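Local coordinates for hypothetical protein aq_1956 (Aquifex aeolicus, PDB 2YVT), which is of unknown function but has the fold of the calcineurin-like metallophosphoesterases, whose members typically hydrolyse phosphate esters, at residues A[33-38]-A[128-133]; A[53-56]-A[61-64]; A[65-70]-A[150-155]; A[80-85]-A[108-113]. All blocks are in the same frame, centred on the assembly; numbering follows the deposited sequence.

Contact 1: A[33-38]-A[128-133]; sequences PDILVV and AGWRGE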
loop_
_atom_site.group_PDB
_atom_site.type_symbol
_atom_site.label_atom_id
_atom_site.label_comp_id
_atom_site.label_asym_id
_atom_site.label_seq_id
_atom_site.Cartn_x
_atom_site.Cartn_y
_atom_site.Cartn_z
ATOM N N PRO A 33 -6.960 -10.779 -13.641
ATOM C CA PRO A 33 -6.845 -9.324 -13.487
ATOM C C PRO A 33 -5.812 -8.762 -14.451
ATOM O O PRO A 33 -4.868 -9.463 -14.819
ATOM C CB PRO A 33 -6.333 -9.167 -12.052
ATOM C CG PRO A 33 -5.609 -10.453 -11.763
ATOM C CD PRO A 33 -6.446 -11.496 -12.460
ATOM N N ASP A 34 -5.991 -7.508 -14.847
ATOM C CA ASP A 34 -5.013 -6.807 -15.665
ATOM C C ASP A 34 -3.869 -6.265 -14.825
ATOM O O ASP A 34 -2.729 -6.207 -15.287
ATOM C CB ASP A 34 -5.695 -5.693 -16.448
ATOM C CG ASP A 34 -6.697 -6.235 -17.430
ATOM O OD1 ASP A 34 -6.273 -6.890 -18.411
ATOM O OD2 ASP A 34 -7.905 -6.051 -17.196
ATOM N N ILE A 35 -4.185 -5.860 -13.595
ATOM C CA ILE A 35 -3.154 -5.449 -12.639
ATOM C C ILE A 35 -3.395 -6.036 -11.257
ATOM O O ILE A 35 -4.537 -6.274 -10.866
ATOM C CB ILE A 35 -2.963 -3.914 -12.539
ATOM C CG1 ILE A 35 -4.245 -3.202 -12.115
ATOM C CG2 ILE A 35 -2.398 -3.336 -13.841
ATOM C CD1 ILE A 35 -4.007 -1.728 -11.722
ATOM N N LEU A 36 -2.292 -6.305 -10.565
ATOM C CA LEU A 36 -2.296 -6.702 -9.170
ATOM C C LEU A 36 -1.756 -5.536 -8.358
ATOM O O LEU A 36 -0.705 -4.974 -8.688
ATOM C CB LEU A 36 -1.410 -7.939 -8.969
ATOM C CG LEU A 36 -1.113 -8.382 -7.534
ATOM C CD1 LEU A 36 -2.383 -8.827 -6.799
ATOM C CD2 LEU A 36 -0.088 -9.499 -7.558
ATOM N N VAL A 37 -2.484 -5.156 -7.314
ATOM C CA VAL A 37 -2.025 -4.113 -6.402
ATOM C C VAL A 37 -1.763 -4.741 -5.045
ATOM O O VAL A 37 -2.650 -5.371 -4.467
ATOM C CB VAL A 37 -3.062 -2.964 -6.271
ATOM C CG1 VAL A 37 -2.677 -2.006 -5.144
ATOM C CG2 VAL A 37 -3.172 -2.204 -7.584
ATOM N N VAL A 38 -0.539 -4.586 -4.547
ATOM C CA VAL A 38 -0.197 -5.064 -3.202
ATOM C C VAL A 38 0.112 -3.848 -2.348
ATOM O O VAL A 38 1.111 -3.159 -2.580
ATOM C CB VAL A 38 1.023 -6.020 -3.189
ATOM C CG1 VAL A 38 1.254 -6.546 -1.786
ATOM C CG2 VAL A 38 0.809 -7.196 -4.159
ATOM N N ALA A 128 2.943 6.224 -12.151
ATOM C CA ALA A 128 3.176 5.514 -13.392
ATOM C C ALA A 128 1.926 5.603 -14.247
ATOM O O ALA A 128 0.802 5.558 -13.734
ATOM C CB ALA A 128 3.512 4.078 -13.111
ATOM N N GLY A 129 2.122 5.738 -15.554
ATOM C CA GLY A 129 1.000 5.650 -16.485
ATOM C C GLY A 129 0.624 4.194 -16.693
ATOM O O GLY A 129 1.480 3.311 -16.606
ATOM N N TRP A 130 -0.655 3.935 -16.954
ATOM C CA TRP A 130 -1.113 2.573 -17.236
ATOM C C TRP A 130 -2.061 2.563 -18.429
ATOM O O TRP A 130 -3.053 3.296 -18.445
ATOM C CB TRP A 130 -1.761 1.948 -15.988
ATOM C CG TRP A 130 -2.410 0.599 -16.204
ATOM C CD1 TRP A 130 -1.883 -0.468 -16.867
ATOM C CD2 TRP A 130 -3.696 0.179 -15.726
ATOM N NE1 TRP A 130 -2.764 -1.523 -16.848
ATOM C CE2 TRP A 130 -3.884 -1.155 -16.151
ATOM C CE3 TRP A 130 -4.705 0.797 -14.973
ATOM C CZ2 TRP A 130 -5.050 -1.881 -15.861
ATOM C CZ3 TRP A 130 -5.861 0.075 -14.683
ATOM C CH2 TRP A 130 -6.021 -1.251 -15.126
ATOM N N ARG A 131 -1.711 1.742 -19.422
ATOM C CA ARG A 131 -2.467 1.572 -20.681
ATOM C C ARG A 131 -2.839 2.888 -21.381
ATOM O O ARG A 131 -3.817 2.944 -22.133
ATOM C CB ARG A 131 -3.720 0.700 -20.473
ATOM C CG ARG A 131 -3.469 -0.679 -19.869
ATOM C CD ARG A 131 -3.100 -1.760 -20.886
ATOM N NE ARG A 131 -2.843 -3.042 -20.221
ATOM C CZ ARG A 131 -3.764 -3.978 -19.983
ATOM N NH1 ARG A 131 -5.024 -3.800 -20.361
ATOM N NH2 ARG A 131 -3.421 -5.101 -19.363
ATOM N N GLY A 132 -2.061 3.940 -21.133
ATOM C CA GLY A 132 -2.294 5.243 -21.753
ATOM C C GLY A 132 -3.551 5.974 -21.312
ATOM O O GLY A 132 -3.857 7.054 -21.825
ATOM N N GLU A 133 -4.279 5.396 -20.355
ATOM C CA GLU A 133 -5.561 5.956 -19.910
ATOM C C GLU A 133 -5.578 6.371 -18.437
ATOM O O GLU A 133 -6.375 7.226 -18.042
ATOM C CB GLU A 133 -6.708 4.976 -20.190
ATOM C CG GLU A 133 -8.109 5.563 -19.933
ATOM C CD GLU A 133 -9.227 4.817 -20.648
ATOM O OE1 GLU A 133 -8.921 3.986 -21.537
ATOM O OE2 GLU A 133 -10.414 5.071 -20.324
HETATM O O HOH W 1 -3.826 -7.935 -19.091
HETATM O O HOH W 2 -1.678 -4.734 -17.411
#
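With CG turned away from its own backbone N (chi1 173°), W130 reaches across to I35, whose CG1 sits in the crowded position between backbone N and carbonyl carbon (chi1 59°) and lays the branched chain along the indole. The two side chains come from opposite directions. I35 CG2 rests over one face near the rim, 3.5 Å from W130 CE2, while I35 CD1 makes a CH-pi contact 4.0 Å from the centroid of the six-membered ring. D34 CB abuts the ring's edge in its plane. A glycine in place of W130 would probably leave the branches of I35 facing a gap and take from one bridging water a weak donor. R131 bends at chi2 and sends NH2 to D34 OD1, a weak, salt-bridged hydrogen bond of 3.5 Å with carboxylate and guanidinium planes nearly perpendicular. One water donates to D34 OD1 and weakly accepts from R131 NH2; another donates to D34 O and is reached weakly by both R131 NH2 and W130 NE1. D34 OD2 is held by K7 N. Apolar indole within and a hydrated ion pair at the rim illustrate how two sheets are closed against each other, here strands 35-39 and 126-130 of the beta-sandwich characteristic of calcineurin-like metallophosphoesterases.

Contact 2: A[53-56]-A[61-64]; sequences ERAH and EPNR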
loop_
_atom_site.group_PDB
_atom_site.type_symbol
_atom_site.label_atom_id
_atom_site.label_comp_id
_atom_site.label_asym_id
_atom_site.label_seq_id
_atom_site.Cartn_x
_atom_site.Cartn_y
_atom_site.Cartn_z
ATOM N N GLU A 53 9.136 3.221 18.851
ATOM C CA GLU A 53 8.073 3.693 19.743
ATOM C C GLU A 53 8.564 3.817 21.185
ATOM O O GLU A 53 8.304 4.824 21.838
ATOM C CB GLU A 53 6.809 2.820 19.658
ATOM C CG GLU A 53 6.118 2.804 18.274
ATOM C CD GLU A 53 5.679 4.179 17.759
ATOM O OE1 GLU A 53 5.554 5.141 18.557
ATOM O OE2 GLU A 53 5.454 4.300 16.530
ATOM N N ARG A 54 9.299 2.810 21.656
ATOM C CA ARG A 54 9.866 2.833 23.008
ATOM C C ARG A 54 10.813 4.010 23.195
ATOM O O ARG A 54 10.755 4.705 24.211
ATOM C CB ARG A 54 10.618 1.533 23.313
ATOM C CG ARG A 54 9.736 0.306 23.508
ATOM C CD ARG A 54 8.852 0.417 24.747
ATOM N NE ARG A 54 9.618 0.531 25.995
ATOM C CZ ARG A 54 10.048 -0.493 26.731
ATOM N NH1 ARG A 54 9.815 -1.749 26.366
ATOM N NH2 ARG A 54 10.730 -0.255 27.843
ATOM N N ALA A 55 11.670 4.242 22.198
ATOM C CA ALA A 55 12.636 5.331 22.277
ATOM C C ALA A 55 11.936 6.676 22.356
ATOM O O ALA A 55 12.309 7.523 23.159
ATOM C CB ALA A 55 13.605 5.293 21.101
ATOM N N HIS A 56 10.905 6.870 21.535
ATOM C CA HIS A 56 10.205 8.136 21.552
ATOM C C HIS A 56 9.402 8.360 22.828
ATOM O O HIS A 56 9.403 9.460 23.360
ATOM C CB HIS A 56 9.397 8.334 20.271
ATOM C CG HIS A 56 10.255 8.733 19.112
ATOM N ND1 HIS A 56 10.402 10.045 18.716
ATOM C CD2 HIS A 56 11.074 8.005 18.315
ATOM C CE1 HIS A 56 11.242 10.103 17.698
ATOM N NE2 HIS A 56 11.665 8.879 17.434
ATOM N N GLU A 61 17.388 8.562 22.237
ATOM C CA GLU A 61 17.804 8.405 20.850
ATOM C C GLU A 61 17.546 6.974 20.381
ATOM O O GLU A 61 18.079 6.037 20.963
ATOM C CB GLU A 61 19.290 8.760 20.701
ATOM C CG GLU A 61 19.797 8.758 19.259
ATOM C CD GLU A 61 19.162 9.851 18.417
ATOM O OE1 GLU A 61 19.141 11.022 18.864
ATOM O OE2 GLU A 61 18.680 9.539 17.313
ATOM N N PRO A 62 16.712 6.796 19.335
ATOM C CA PRO A 62 16.475 5.439 18.840
ATOM C C PRO A 62 17.767 4.685 18.543
ATOM O O PRO A 62 18.710 5.249 17.976
ATOM C CB PRO A 62 15.660 5.665 17.563
ATOM C CG PRO A 62 14.980 6.947 17.797
ATOM C CD PRO A 62 15.949 7.795 18.565
ATOM N N ASN A 63 17.809 3.423 18.955
ATOM C CA ASN A 63 19.016 2.614 18.854
ATOM C C ASN A 63 19.128 1.976 17.473
ATOM O O ASN A 63 18.435 0.998 17.171
ATOM C CB ASN A 63 19.007 1.556 19.962
ATOM C CG ASN A 63 20.239 0.677 19.958
ATOM O OD1 ASN A 63 21.192 0.892 19.197
ATOM N ND2 ASN A 63 20.225 -0.340 20.821
ATOM N N ARG A 64 20.004 2.538 16.637
ATOM C CA ARG A 64 20.169 2.062 15.269
ATOM C C ARG A 64 20.778 0.660 15.173
ATOM O O ARG A 64 20.746 0.041 14.113
ATOM C CB ARG A 64 20.950 3.077 14.427
ATOM C CG ARG A 64 20.207 4.391 14.236
ATOM C CD ARG A 64 20.919 5.304 13.241
ATOM N NE ARG A 64 20.877 4.766 11.887
ATOM C CZ ARG A 64 19.861 4.934 11.039
ATOM N NH1 ARG A 64 18.793 5.637 11.397
ATOM N NH2 ARG A 64 19.922 4.403 9.825
#
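A55 and H56, near the end of helix 46-57, meet P62 of the connection that follows, and the approach is close enough to bring the CA atoms of A55 and P62 within 5.2 Å. Along the helix, E53 comes first and looks elsewhere: its OE2 forms a salt bridge with K155. R54, exposed, touches R60. A55 is the residue that makes the fit possible. Its methyl carbon points at the returning chain, and CB comes to 3.7 Å from P62 CA and 3.9 Å from P62 CG; CB also lies 4.3 Å from the carbonyl carbon C of E61. Backbone and pyrrolidine ring of P62 thus both reach one small, buried methyl group. H56 follows, more exposed. With CG anti to the carbonyl carbon (chi1 -77°), its imidazole swings toward the proline, and NE2 stops 3.9 Å from P62 CG in an oblique approach. P62 CG therefore touches both A55 and H56, while the imidazole also meets the ring of Y52 one turn earlier, the two planes inclined at about 45°. The contact is entirely van der Waals; polar fixing of the return comes from its flank, where E51 OE2 accepts from N63 N and N63 OD1 caps K65 N. The arrangement is a compact helix-loop-helix connection: helix 46-57 ends, the chain doubles back past A55, and helix 65-86 starts, with F152 of the loop before strand 155-157 packed against P62.

Contact 3: A[65-70]-A[150-155]; sequences KVIHEN and EDFVLK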
loop_
_atom_site.group_PDB
_atom_site.type_symbol
_atom_site.label_atom_id
_atom_site.label_comp_id
_atom_site.label_asym_id
_atom_site.label_seq_id
_atom_site.Cartn_x
_atom_site.Cartn_y
_atom_site.Cartn_z
ATOM N N LYS A 65 21.318 0.153 16.286
ATOM C CA LYS A 65 21.777 -1.236 16.327
ATOM C C LYS A 65 20.618 -2.193 16.042
ATOM O O LYS A 65 20.820 -3.241 15.441
ATOM C CB LYS A 65 22.426 -1.571 17.674
ATOM C CG LYS A 65 23.688 -0.791 17.965
ATOM C CD LYS A 65 24.429 -1.395 19.151
ATOM C CE LYS A 65 25.725 -0.651 19.430
ATOM N NZ LYS A 65 26.757 -0.898 18.383
ATOM N N VAL A 66 19.404 -1.808 16.444
ATOM C CA VAL A 66 18.212 -2.625 16.164
ATOM C C VAL A 66 17.969 -2.756 14.653
ATOM O O VAL A 66 17.611 -3.832 14.161
ATOM C CB VAL A 66 16.955 -2.085 16.905
ATOM C CG1 VAL A 66 15.714 -2.876 16.527
ATOM C CG2 VAL A 66 17.169 -2.158 18.412
ATOM N N ILE A 67 18.187 -1.666 13.916
ATOM C CA ILE A 67 18.094 -1.725 12.459
ATOM C C ILE A 67 19.161 -2.667 11.914
ATOM O O ILE A 67 18.868 -3.604 11.176
ATOM C CB ILE A 67 18.261 -0.330 11.806
ATOM C CG1 ILE A 67 17.130 0.606 12.246
ATOM C CG2 ILE A 67 18.315 -0.449 10.283
ATOM C CD1 ILE A 67 17.321 2.059 11.835
ATOM N N HIS A 68 20.406 -2.429 12.308
ATOM C CA HIS A 68 21.515 -3.180 11.747
ATOM C C HIS A 68 21.387 -4.687 11.994
ATOM O O HIS A 68 21.637 -5.486 11.088
ATOM C CB HIS A 68 22.843 -2.610 12.257
ATOM C CG HIS A 68 23.008 -1.146 11.979
ATOM N ND1 HIS A 68 23.682 -0.300 12.830
ATOM C CD2 HIS A 68 22.571 -0.377 10.953
ATOM C CE1 HIS A 68 23.660 0.927 12.340
ATOM N NE2 HIS A 68 22.991 0.908 11.201
ATOM N N GLU A 69 20.938 -5.070 13.191
ATOM C CA GLU A 69 20.828 -6.490 13.535
ATOM C C GLU A 69 19.648 -7.194 12.860
ATOM O O GLU A 69 19.588 -8.428 12.820
ATOM C CB GLU A 69 20.825 -6.701 15.055
ATOM C CG GLU A 69 19.581 -6.235 15.796
ATOM C CD GLU A 69 19.834 -6.022 17.285
ATOM O OE1 GLU A 69 18.903 -5.585 17.989
ATOM O OE2 GLU A 69 20.961 -6.294 17.750
ATOM N N ASN A 70 18.731 -6.405 12.305
ATOM C CA ASN A 70 17.577 -6.955 11.592
ATOM C C ASN A 70 17.674 -6.838 10.069
ATOM O O ASN A 70 16.804 -7.333 9.353
ATOM C CB ASN A 70 16.281 -6.318 12.117
ATOM C CG ASN A 70 15.876 -6.863 13.473
ATOM O OD1 ASN A 70 16.050 -6.207 14.502
ATOM N ND2 ASN A 70 15.354 -8.081 13.485
ATOM N N GLU A 150 11.604 7.379 8.404
ATOM C CA GLU A 150 11.761 6.464 7.280
ATOM C C GLU A 150 12.685 5.288 7.547
ATOM O O GLU A 150 12.844 4.440 6.683
ATOM C CB GLU A 150 12.230 7.204 6.025
ATOM C CG GLU A 150 11.277 8.279 5.539
ATOM C CD GLU A 150 11.757 8.944 4.267
ATOM O OE1 GLU A 150 12.892 9.485 4.247
ATOM O OE2 GLU A 150 11.002 8.922 3.280
ATOM N N ASP A 151 13.300 5.241 8.731
ATOM C CA ASP A 151 14.266 4.182 9.024
ATOM C C ASP A 151 13.699 3.021 9.850
ATOM O O ASP A 151 13.827 1.871 9.456
ATOM C CB ASP A 151 15.517 4.767 9.691
ATOM C CG ASP A 151 16.313 5.667 8.756
ATOM O OD1 ASP A 151 15.999 5.723 7.554
ATOM O OD2 ASP A 151 17.261 6.323 9.223
ATOM N N PHE A 152 13.104 3.317 11.000
ATOM C CA PHE A 152 12.553 2.260 11.853
ATOM C C PHE A 152 11.165 1.866 11.395
ATOM O O PHE A 152 10.749 0.722 11.568
ATOM C CB PHE A 152 12.491 2.719 13.306
ATOM C CG PHE A 152 13.836 2.862 13.944
ATOM C CD1 PHE A 152 14.371 1.820 14.703
ATOM C CD2 PHE A 152 14.569 4.039 13.798
ATOM C CE1 PHE A 152 15.631 1.950 15.292
ATOM C CE2 PHE A 152 15.828 4.178 14.386
ATOM C CZ PHE A 152 16.356 3.132 15.137
ATOM N N VAL A 153 10.463 2.845 10.825
ATOM C CA VAL A 153 9.103 2.699 10.306
ATOM C C VAL A 153 8.962 3.741 9.204
ATOM O O VAL A 153 9.822 4.619 9.075
ATOM C CB VAL A 153 8.004 2.957 11.392
ATOM C CG1 VAL A 153 7.877 1.772 12.351
ATOM C CG2 VAL A 153 8.240 4.275 12.142
ATOM N N LEU A 154 7.886 3.660 8.421
ATOM C CA LEU A 154 7.558 4.716 7.464
ATOM C C LEU A 154 6.368 5.514 7.981
ATOM O O LEU A 154 5.243 5.014 8.018
ATOM C CB LEU A 154 7.211 4.145 6.083
ATOM C CG LEU A 154 8.206 3.254 5.357
ATOM C CD1 LEU A 154 7.729 3.084 3.910
ATOM C CD2 LEU A 154 9.597 3.866 5.425
ATOM N N LYS A 155 6.635 6.748 8.391
ATOM C CA LYS A 155 5.594 7.684 8.829
ATOM C C LYS A 155 5.851 9.037 8.173
ATOM O O LYS A 155 6.996 9.487 8.092
ATOM C CB LYS A 155 5.603 7.855 10.356
ATOM C CG LYS A 155 5.302 6.594 11.153
ATOM C CD LYS A 155 5.028 6.972 12.613
ATOM C CE LYS A 155 4.620 5.783 13.453
ATOM N NZ LYS A 155 4.378 6.185 14.870
#
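The first turns of helix 65-86 lie beside an irregular loop, with the CA atoms of I67 and F152 6.9 Å apart and the helical bond from E69 N to K65 O, 2.9 Å, formed within the segment. I67 carries the meeting. Its chain is extended beyond CB (chi2 171°), which drives CD1 out from the helix and onto the phenyl ring of F152. The methyl stands over the middle of the face, 3.6 Å from the ring centroid and 13° from the normal, a centred CH-pi contact. It is nearest F152 CZ and CE2, both at 3.6 Å, while I67 CG1 follows behind at 3.7 Å from F152 CE1, nearer the rim. The two side chains cross at about a right angle, so the isoleucine meets the ring with its end and its last bond. D151 adds a small shoulder: its CB is 3.9 Å from I67 CD1, while its carboxylate turns to R64 NH1 in a salt bridge. The loop is itself kept in shape by E149 OE2, which accepts from both D151 N and F152 N. Around this buried meeting, Y52 of helix 46-57 and P62 of the inter-helix connection also touch F152, P102 adjoins I67, and L103 at the start of helix 103-112 packs on E150 and L154. The loop thus touches helices 46-57, 65-86 and 103-112 before entering strand 155-157.

Contact 4: A[80-85]-A[108-113]; sequences KFFREI and RAAYEA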
loop_
_atom_site.group_PDB
_atom_site.type_symbol
_atom_site.label_atom_id
_atom_site.label_comp_id
_atom_site.label_asym_id
_atom_site.label_seq_id
_atom_site.Cartn_x
_atom_site.Cartn_y
_atom_site.Cartn_z
ATOM N N LYS A 80 12.457 -12.229 -1.099
ATOM C CA LYS A 80 11.517 -13.337 -1.275
ATOM C C LYS A 80 10.149 -12.837 -1.719
ATOM O O LYS A 80 9.508 -13.443 -2.586
ATOM C CB LYS A 80 11.396 -14.145 0.018
ATOM C CG LYS A 80 10.561 -15.400 -0.104
ATOM C CD LYS A 80 10.584 -16.125 1.221
ATOM C CE LYS A 80 9.657 -17.319 1.254
ATOM N NZ LYS A 80 9.709 -17.923 2.623
ATOM N N PHE A 81 9.714 -11.716 -1.146
ATOM C CA PHE A 81 8.456 -11.105 -1.558
ATOM C C PHE A 81 8.488 -10.723 -3.043
ATOM O O PHE A 81 7.570 -11.052 -3.787
ATOM C CB PHE A 81 8.148 -9.869 -0.706
ATOM C CG PHE A 81 7.042 -9.008 -1.264
ATOM C CD1 PHE A 81 5.711 -9.341 -1.061
ATOM C CD2 PHE A 81 7.340 -7.856 -1.992
ATOM C CE1 PHE A 81 4.685 -8.546 -1.576
ATOM C CE2 PHE A 81 6.322 -7.054 -2.509
ATOM C CZ PHE A 81 4.993 -7.404 -2.305
ATOM N N PHE A 82 9.532 -10.021 -3.481
ATOM C CA PHE A 82 9.550 -9.613 -4.880
ATOM C C PHE A 82 9.608 -10.801 -5.825
ATOM O O PHE A 82 8.931 -10.806 -6.852
ATOM C CB PHE A 82 10.660 -8.606 -5.165
ATOM C CG PHE A 82 10.370 -7.242 -4.622
ATOM C CD1 PHE A 82 9.393 -6.443 -5.214
ATOM C CD2 PHE A 82 11.045 -6.760 -3.509
ATOM C CE1 PHE A 82 9.101 -5.172 -4.707
ATOM C CE2 PHE A 82 10.766 -5.493 -2.992
ATOM C CZ PHE A 82 9.788 -4.697 -3.594
ATOM N N ARG A 83 10.366 -11.829 -5.454
ATOM C CA ARG A 83 10.416 -13.041 -6.272
ATOM C C ARG A 83 9.039 -13.712 -6.369
ATOM O O ARG A 83 8.556 -14.000 -7.462
ATOM C CB ARG A 83 11.467 -14.022 -5.729
ATOM C CG ARG A 83 11.410 -15.402 -6.372
ATOM C CD ARG A 83 12.617 -16.252 -6.009
ATOM N NE ARG A 83 12.773 -16.417 -4.564
ATOM C CZ ARG A 83 12.128 -17.313 -3.818
ATOM N NH1 ARG A 83 11.252 -18.154 -4.360
ATOM N NH2 ARG A 83 12.356 -17.363 -2.511
ATOM N N GLU A 84 8.400 -13.943 -5.223
ATOM C CA GLU A 84 7.165 -14.721 -5.213
ATOM C C GLU A 84 5.982 -13.954 -5.790
ATOM O O GLU A 84 5.130 -14.530 -6.461
ATOM C CB GLU A 84 6.887 -15.286 -3.812
ATOM C CG GLU A 84 7.968 -16.277 -3.391
ATOM C CD GLU A 84 7.538 -17.255 -2.318
ATOM O OE1 GLU A 84 6.357 -17.276 -1.940
ATOM O OE2 GLU A 84 8.408 -18.011 -1.852
ATOM N N ILE A 85 5.946 -12.645 -5.558
ATOM C CA ILE A 85 4.959 -11.813 -6.238
ATOM C C ILE A 85 5.262 -11.724 -7.738
ATOM O O ILE A 85 4.359 -11.857 -8.561
ATOM C CB ILE A 85 4.867 -10.404 -5.613
ATOM C CG1 ILE A 85 4.248 -10.487 -4.218
ATOM C CG2 ILE A 85 4.053 -9.452 -6.513
ATOM C CD1 ILE A 85 2.781 -10.961 -4.188
ATOM N N ARG A 108 16.028 -0.398 -2.369
ATOM C CA ARG A 108 17.104 -1.208 -2.926
ATOM C C ARG A 108 16.581 -2.575 -3.375
ATOM O O ARG A 108 16.942 -3.056 -4.448
ATOM C CB ARG A 108 18.264 -1.343 -1.936
ATOM C CG ARG A 108 19.361 -2.280 -2.414
ATOM C CD ARG A 108 20.128 -1.744 -3.612
ATOM N NE ARG A 108 20.967 -2.797 -4.189
ATOM C CZ ARG A 108 21.834 -2.611 -5.175
ATOM N NH1 ARG A 108 22.021 -1.404 -5.690
ATOM N NH2 ARG A 108 22.538 -3.640 -5.647
ATOM N N ALA A 109 15.721 -3.188 -2.563
ATOM C CA ALA A 109 15.098 -4.454 -2.939
ATOM C C ALA A 109 14.250 -4.300 -4.203
ATOM O O ALA A 109 14.304 -5.149 -5.095
ATOM C CB ALA A 109 14.267 -5.019 -1.781
ATOM N N ALA A 110 13.497 -3.204 -4.285
ATOM C CA ALA A 110 12.694 -2.905 -5.472
ATOM C C ALA A 110 13.582 -2.781 -6.707
ATOM O O ALA A 110 13.297 -3.373 -7.756
ATOM C CB ALA A 110 11.910 -1.629 -5.267
ATOM N N TYR A 111 14.676 -2.034 -6.567
ATOM C CA TYR A 111 15.634 -1.866 -7.656
ATOM C C TYR A 111 16.165 -3.218 -8.144
ATOM O O TYR A 111 16.205 -3.492 -9.347
ATOM C CB TYR A 111 16.787 -0.972 -7.202
ATOM C CG TYR A 111 17.912 -0.897 -8.196
ATOM C CD1 TYR A 111 17.827 -0.043 -9.293
ATOM C CD2 TYR A 111 19.063 -1.660 -8.032
ATOM C CE1 TYR A 111 18.851 0.044 -10.211
ATOM C CE2 TYR A 111 20.106 -1.576 -8.945
ATOM C CZ TYR A 111 19.987 -0.726 -10.033
ATOM O OH TYR A 111 21.013 -0.635 -10.958
ATOM N N GLU A 112 16.573 -4.061 -7.200
ATOM C CA GLU A 112 17.169 -5.368 -7.516
ATOM C C GLU A 112 16.205 -6.303 -8.236
ATOM O O GLU A 112 16.628 -7.187 -8.996
ATOM C CB GLU A 112 17.677 -6.030 -6.247
ATOM C CG GLU A 112 18.900 -5.349 -5.672
ATOM C CD GLU A 112 19.461 -6.086 -4.479
ATOM O OE1 GLU A 112 19.095 -7.265 -4.274
ATOM O OE2 GLU A 112 20.278 -5.499 -3.747
ATOM N N ALA A 113 14.918 -6.083 -8.007
ATOM C CA ALA A 113 13.875 -6.922 -8.587
ATOM C C ALA A 113 13.571 -6.587 -10.047
ATOM O O ALA A 113 12.840 -7.327 -10.712
ATOM C CB ALA A 113 12.617 -6.816 -7.749
#
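F82 is the bump, and the hollow it enters is floored by three alanines, A109, A110 and A113, of the facing segment 108-113. The CA atoms of F82 and A113 come within 6.3 Å, a spacing that such small side chains permit. A113 CB fits against the root of the phenylalanine, 3.7 Å from F82 CB. Farther out, A109 CB comes obliquely to 3.7 Å from F82 CE2, and A110 CB lies 4.1 Å from F82 CZ at the far end. One ring face also receives A110 CA, 4.2 Å from the centroid and displaced toward the rim, a CH-pi contact with the helix backbone itself. The opposite face is covered by F81 CD2 over its centre, so the ring is sandwiched. Helices 65-86 and 103-112 here pack together over the six-stranded sheet in the layered alpha/beta manner, and the ring of F82 continues down onto I120 and V122 of strand 120-122, outermost in that sheet. An alanine in place of F82 would probably open a gap between the helices where the ring now meets A109 and A110. Away from the hollow, R108 NE donates to the anti lone pair of E112 OE2 at 2.8 Å, with Y111 CD2 over one face of the guanidinium.

How the contacts relate
Contacts 1 and 2 lie on opposite sides of the chain's centre, their own centres 38 Å apart, and helix 65-86 spans much of the interval. Its first turns serve contact 3 and its later turns contact 4, whose centres are 19 Å apart. Contacts 2 and 3 are neighbours, 10 Å between centres, and share two salt bridges. Contact 4 touches contact 1 through F81 and I85 packing on V38, joining the helical layer to strand 35-39. Along the chain, contact 2 closes first; contact 4 lies wholly within the spans closed by contacts 1 and 3, which interlock. The sandwich and its helical extension are therefore tied together by crossing, long-range connections.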